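Local coordinates for protein beta-n-acetylhexosaminidase (PDB 4AZI) that acts as one of the tandem family 20 catalytic modules of pneumococcal StrH, an exo-enzyme that hydrolyses terminal beta-linked N-acetylglucosamine from glycans, at residues 56-61 and 160-165; 105-110 and 360-365. The protein carries 2 engineered substitutions. All blocks are in the same frame, centred on the assembly; numbering follows the deposited sequence.

Interaction 1. Residues 56-61 and 160-165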
loop_
_atom_site.group_PDB
_atom_site.type_symbol
_atom_site.label_atom_id
_atom_site.label_comp_id
_atom_site.label_asym_id
_atom_site.label_seq_id
_atom_site.Cartn_x
_atom_site.Cartn_y
_atom_site.Cartn_z
ATOM N N ASP A 56 -18.033 -6.367 8.879
ATOM C CA ASP A 56 -19.164 -7.028 9.522
ATOM C C ASP A 56 -20.490 -6.690 8.848
ATOM O O ASP A 56 -21.308 -7.583 8.636
ATOM C CB ASP A 56 -19.214 -6.699 11.013
ATOM C CG ASP A 56 -18.030 -7.267 11.769
ATOM O OD1 ASP A 56 -17.515 -8.331 11.364
ATOM O OD2 ASP A 56 -17.612 -6.649 12.768
ATOM N N ASP A 57 -20.687 -5.409 8.518
ATOM C CA ASP A 57 -21.835 -4.973 7.726
ATOM C C ASP A 57 -21.422 -4.509 6.332
ATOM O O ASP A 57 -20.737 -3.491 6.178
ATOM C CB ASP A 57 -22.618 -3.836 8.409
ATOM C CG ASP A 57 -23.772 -3.342 7.547
ATOM O OD1 ASP A 57 -24.369 -4.166 6.831
ATOM O OD2 ASP A 57 -24.089 -2.137 7.569
ATOM N N MET A 58 -21.889 -5.237 5.325
ATOM C CA MET A 58 -21.536 -4.967 3.936
ATOM C C MET A 58 -22.737 -4.477 3.133
ATOM O O MET A 58 -22.771 -4.623 1.912
ATOM C CB MET A 58 -20.925 -6.222 3.290
ATOM C CG MET A 58 -19.525 -6.554 3.774
ATOM S SD MET A 58 -18.306 -5.285 3.368
ATOM C CE MET A 58 -18.011 -5.573 1.630
ATOM N N THR A 59 -23.718 -3.898 3.825
ATOM C CA THR A 59 -24.907 -3.346 3.181
ATOM C C THR A 59 -24.503 -2.159 2.313
ATOM O O THR A 59 -23.782 -1.272 2.765
ATOM C CB THR A 59 -25.960 -2.889 4.222
ATOM O OG1 THR A 59 -26.336 -3.995 5.049
ATOM C CG2 THR A 59 -27.200 -2.324 3.543
ATOM N N ILE A 60 -24.982 -2.151 1.072
ATOM C CA ILE A 60 -24.669 -1.087 0.122
ATOM C C ILE A 60 -25.947 -0.447 -0.397
ATOM O O ILE A 60 -26.889 -1.143 -0.782
ATOM C CB ILE A 60 -23.824 -1.620 -1.074
ATOM C CG1 ILE A 60 -22.448 -2.133 -0.621
ATOM C CG2 ILE A 60 -23.683 -0.568 -2.169
ATOM C CD1 ILE A 60 -21.578 -1.121 0.094
ATOM N N THR A 61 -25.974 0.881 -0.405
ATOM C CA THR A 61 -27.051 1.621 -1.044
ATOM C C THR A 61 -26.509 2.407 -2.231
ATOM O O THR A 61 -25.613 3.222 -2.079
ATOM C CB THR A 61 -27.732 2.577 -0.055
ATOM O OG1 THR A 61 -28.112 1.839 1.100
ATOM C CG2 THR A 61 -28.980 3.204 -0.669
ATOM N N LYS A 160 -18.275 2.971 -6.037
ATOM C CA LYS A 160 -18.073 4.155 -5.210
ATOM C C LYS A 160 -18.674 4.015 -3.812
ATOM O O LYS A 160 -18.056 4.423 -2.825
ATOM C CB LYS A 160 -18.658 5.401 -5.877
ATOM C CG LYS A 160 -17.862 5.905 -7.065
ATOM C CD LYS A 160 -18.392 7.251 -7.513
ATOM C CE LYS A 160 -18.633 7.285 -9.009
ATOM N NZ LYS A 160 -19.171 8.611 -9.433
ATOM N N ALA A 161 -19.886 3.461 -3.744
ATOM C CA ALA A 161 -20.554 3.226 -2.472
ATOM C C ALA A 161 -19.774 2.206 -1.647
ATOM O O ALA A 161 -19.562 2.420 -0.454
ATOM C CB ALA A 161 -21.994 2.761 -2.688
ATOM N N LEU A 162 -19.337 1.121 -2.297
ATOM C CA LEU A 162 -18.523 0.072 -1.653
ATOM C C LEU A 162 -17.216 0.625 -1.088
ATOM O O LEU A 162 -16.877 0.377 0.067
ATOM C CB LEU A 162 -18.221 -1.067 -2.633
ATOM C CG LEU A 162 -17.432 -2.253 -2.053
ATOM C CD1 LEU A 162 -18.214 -2.895 -0.916
ATOM C CD2 LEU A 162 -17.131 -3.271 -3.145
ATOM N N ILE A 163 -16.490 1.385 -1.901
ATOM C CA ILE A 163 -15.239 1.994 -1.433
ATOM C C ILE A 163 -15.483 3.008 -0.314
ATOM O O ILE A 163 -14.657 3.143 0.586
ATOM C CB ILE A 163 -14.404 2.565 -2.594
ATOM C CG1 ILE A 163 -13.743 1.399 -3.334
ATOM C CG2 ILE A 163 -13.328 3.514 -2.080
ATOM C CD1 ILE A 163 -13.421 1.692 -4.771
ATOM N N GLY A 164 -16.622 3.696 -0.378
ATOM C CA GLY A 164 -17.094 4.556 0.717
ATOM C C GLY A 164 -17.213 3.833 2.053
ATOM O O GLY A 164 -16.767 4.346 3.088
ATOM N N LYS A 165 -17.820 2.646 2.047
ATOM C CA LYS A 165 -17.936 1.832 3.263
ATOM C C LYS A 165 -16.574 1.446 3.823
ATOM O O LYS A 165 -16.330 1.649 5.010
ATOM C CB LYS A 165 -18.806 0.588 3.054
ATOM C CG LYS A 165 -20.292 0.884 2.926
ATOM C CD LYS A 165 -20.884 1.522 4.177
ATOM C CE LYS A 165 -22.306 1.977 3.886
ATOM N NZ LYS A 165 -22.977 2.647 5.037
HETATM O O HOH W 1 -25.460 1.592 3.106
#
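I60 drops its CD1 into the groove between L162 and K165 on helix 153-170, and this is the close-packed part of the contact. The methyl lies 3.7 Å from the L162 CA and equally close to CG of K165, so it touches the helix backbone as well as the side chains beside it. The other branch, CG2, anti to the backbone N because chi1 is -64°, meets A161 CB at 3.8 Å. That same small methyl of A161 also touches the T61 carbonyl oxygen. Deeper in, M58 turns its CB away from the helix, but bends at chi2 and chi3 (-64° and -76°) to bring CE back within 3.7 Å of L162 CD1. CD1 of L162 is thus shared by M58 and I60, and V72 and I76 of helix 69-83 also touch M58. Helix 153-170 is one of the outer helices of the TIM barrel, preceding barrel strand 176-180; residues 60-61 open a small hairpin, paired antiparallel with 65-67, in the long excursion between barrel strands 41-45 and 110-117. The contact therefore lays that excursion against the outside of the barrel. Toward solvent the packing gives way to looser, polar links. K165 runs past I60 in the opposite direction, its CE 3.7 Å from the T59 carbonyl oxygen, and a water bridges K165 NZ, T59 O and T61 OG1 through three weak bonds. D57 stays farther off, but its OD1 takes both the T59 backbone N, from above the carboxylate plane in an Asx turn, and T59 OG1 on its syn lone pair at 2.7 Å; its other oxygen, OD2, lies 5.5 Å from K165 NZ, close enough for at most a mild electrostatic pull.

Interaction 2. Residues 105-110 and 360-365; sequences KSKDIG and NYNALR
K107 and N362 make the one direct hydrogen bond between the two segments: the lysine NZ donates to N362 OD1 at 3.0 Å, arriving above the carbonyl plane (36° out of it). The K107 chain runs extended to CE and bends at chi4 (-66°), which turns the ammonium to the amide; the two side chains cross at about a right angle. R365 NH2 adds a weaker bond to the same oxygen from within its own helix. N362 is itself steadied by N360, whose OD1 accepts the N362 backbone N in an Asx turn and, from the opposite face of its plane, N362 ND2.

Packing over the faces of the R365 guanidinium puts K107 CA 4.0 Å above one and Y361 O 3.8 Å above the other. S106 and K107 lie at the end of helix 94-106, which closes in a Schellman motif with D108, at positive phi, as C-prime residue. The start of helix 362-368, with Y361 at its N-cap position, thus packs against the turn leading into barrel strand 110-117; S35 of helix 24-37 touches both K107 and R365.

Of charge alone, D108 OD2 stands 4.2 Å from R365 NH1, well out of the guanidinium plane; the same carboxylate has a long, weak ion pair with R358.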
loop_
_atom_site.group_PDB
_atom_site.type_symbol
_atom_site.label_atom_id
_atom_site.label_comp_id
_atom_site.label_asym_id
_atom_site.label_seq_id
_atom_site.Cartn_x
_atom_site.Cartn_y
_atom_site.Cartn_z
ATOM N N LYS A 105 -0.073 -0.405 15.836
ATOM C CA LYS A 105 -0.032 0.887 16.541
ATOM C C LYS A 105 0.836 0.794 17.800
ATOM O O LYS A 105 1.621 1.700 18.072
ATOM C CB LYS A 105 -1.444 1.393 16.867
ATOM C CG LYS A 105 -1.518 2.863 17.292
ATOM C CD LYS A 105 -2.928 3.251 17.710
ATOM C CE LYS A 105 -2.892 4.496 18.578
ATOM N NZ LYS A 105 -4.225 4.855 19.124
ATOM N N SER A 106 0.728 -0.327 18.525
ATOM C CA SER A 106 1.507 -0.565 19.748
ATOM C C SER A 106 3.018 -0.613 19.489
ATOM O O SER A 106 3.828 -0.433 20.401
ATOM C CB SER A 106 1.046 -1.855 20.451
ATOM O OG SER A 106 1.493 -3.011 19.763
ATOM N N LYS A 107 3.386 -0.855 18.237
ATOM C CA LYS A 107 4.780 -0.858 17.833
ATOM C C LYS A 107 5.134 0.349 16.953
ATOM O O LYS A 107 6.142 0.323 16.240
ATOM C CB LYS A 107 5.109 -2.173 17.128
ATOM C CG LYS A 107 5.151 -3.363 18.078
ATOM C CD LYS A 107 5.098 -4.674 17.319
ATOM C CE LYS A 107 4.959 -5.853 18.273
ATOM N NZ LYS A 107 6.176 -6.003 19.113
ATOM N N ASP A 108 4.309 1.402 17.029
ATOM C CA ASP A 108 4.482 2.645 16.255
ATOM C C ASP A 108 4.614 2.376 14.742
ATOM O O ASP A 108 5.386 3.026 14.044
ATOM C CB ASP A 108 5.676 3.474 16.783
ATOM C CG ASP A 108 5.467 3.990 18.215
ATOM O OD1 ASP A 108 4.321 4.313 18.596
ATOM O OD2 ASP A 108 6.467 4.087 18.958
ATOM N N ILE A 109 3.858 1.396 14.259
ATOM C CA ILE A 109 3.774 1.068 12.839
ATOM C C ILE A 109 2.375 1.475 12.372
ATOM O O ILE A 109 1.377 1.057 12.952
ATOM C CB ILE A 109 4.000 -0.452 12.589
ATOM C CG1 ILE A 109 5.424 -0.898 12.978
ATOM C CG2 ILE A 109 3.696 -0.838 11.146
ATOM C CD1 ILE A 109 6.563 -0.183 12.268
ATOM N N GLY A 110 2.302 2.309 11.342
ATOM C CA GLY A 110 1.022 2.612 10.729
ATOM C C GLY A 110 0.594 1.527 9.756
ATOM O O GLY A 110 1.422 0.769 9.253
ATOM N N ASN A 360 16.002 -0.647 16.729
ATOM C CA ASN A 360 15.007 -1.603 17.195
ATOM C C ASN A 360 14.627 -1.328 18.646
ATOM O O ASN A 360 15.437 -1.521 19.557
ATOM C CB ASN A 360 15.518 -3.038 17.022
ATOM C CG ASN A 360 14.518 -4.089 17.476
ATOM O OD1 ASN A 360 13.408 -3.784 17.923
ATOM N ND2 ASN A 360 14.915 -5.347 17.360
ATOM N N TYR A 361 13.384 -0.901 18.839
ATOM C CA TYR A 361 12.882 -0.474 20.143
ATOM C C TYR A 361 12.067 -1.530 20.879
ATOM O O TYR A 361 11.448 -1.231 21.906
ATOM C CB TYR A 361 12.077 0.830 19.993
ATOM C CG TYR A 361 12.980 2.036 19.947
ATOM C CD1 TYR A 361 13.405 2.649 21.124
ATOM C CD2 TYR A 361 13.440 2.545 18.730
ATOM C CE1 TYR A 361 14.252 3.743 21.096
ATOM C CE2 TYR A 361 14.287 3.637 18.690
ATOM C CZ TYR A 361 14.692 4.227 19.880
ATOM O OH TYR A 361 15.537 5.306 19.854
ATOM N N ASN A 362 12.078 -2.763 20.373
ATOM C CA ASN A 362 11.268 -3.833 20.965
ATOM C C ASN A 362 11.739 -4.291 22.341
ATOM O O ASN A 362 10.921 -4.448 23.247
ATOM C CB ASN A 362 11.117 -5.019 20.013
ATOM C CG ASN A 362 10.065 -4.775 18.949
ATOM O OD1 ASN A 362 8.873 -4.608 19.250
ATOM N ND2 ASN A 362 10.498 -4.745 17.693
ATOM N N ALA A 363 13.045 -4.496 22.493
ATOM C CA ALA A 363 13.626 -4.834 23.799
ATOM C C ALA A 363 13.296 -3.770 24.850
ATOM O O ALA A 363 12.972 -4.105 25.993
ATOM C CB ALA A 363 15.131 -5.050 23.692
ATOM N N LEU A 364 13.361 -2.497 24.452
ATOM C CA LEU A 364 12.968 -1.389 25.322
ATOM C C LEU A 364 11.524 -1.513 25.817
ATOM O O LEU A 364 11.274 -1.376 27.016
ATOM C CB LEU A 364 13.201 -0.023 24.650
ATOM C CG LEU A 364 12.843 1.228 25.470
ATOM C CD1 LEU A 364 13.508 1.204 26.841
ATOM C CD2 LEU A 364 13.213 2.512 24.745
ATOM N N ARG A 365 10.587 -1.774 24.906
ATOM C CA ARG A 365 9.176 -1.917 25.278
ATOM C C ARG A 365 8.931 -3.095 26.229
ATOM O O ARG A 365 8.024 -3.038 27.069
ATOM C CB ARG A 365 8.276 -2.026 24.041
ATOM C CG ARG A 365 7.999 -0.694 23.358
ATOM C CD ARG A 365 6.973 -0.828 22.241
ATOM N NE ARG A 365 7.527 -1.436 21.030
ATOM C CZ ARG A 365 8.145 -0.760 20.064
ATOM N NH1 ARG A 365 8.305 0.557 20.158
ATOM N NH2 ARG A 365 8.607 -1.400 19.000
#

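How the interactions relate
Both contacts lie on the outside of the TIM barrel, with centres 33 Å apart and nearest atoms about 18 Å apart, so neither touches the other. Their segments alternate along the chain: 56-61, 105-110, 160-165, then 360-365. Barrel strand 110-117, which starts at G110, the last residue of 105-110, runs to S117; I115 and S117 are touched by I163, on the same helix as interaction 1, giving an indirect connection. Neither contact includes a residue of the pocket that holds the inhibitor. Bicine lies about 11 Å from the A161 side chain of interaction 1, and K160 touches T212 of its site.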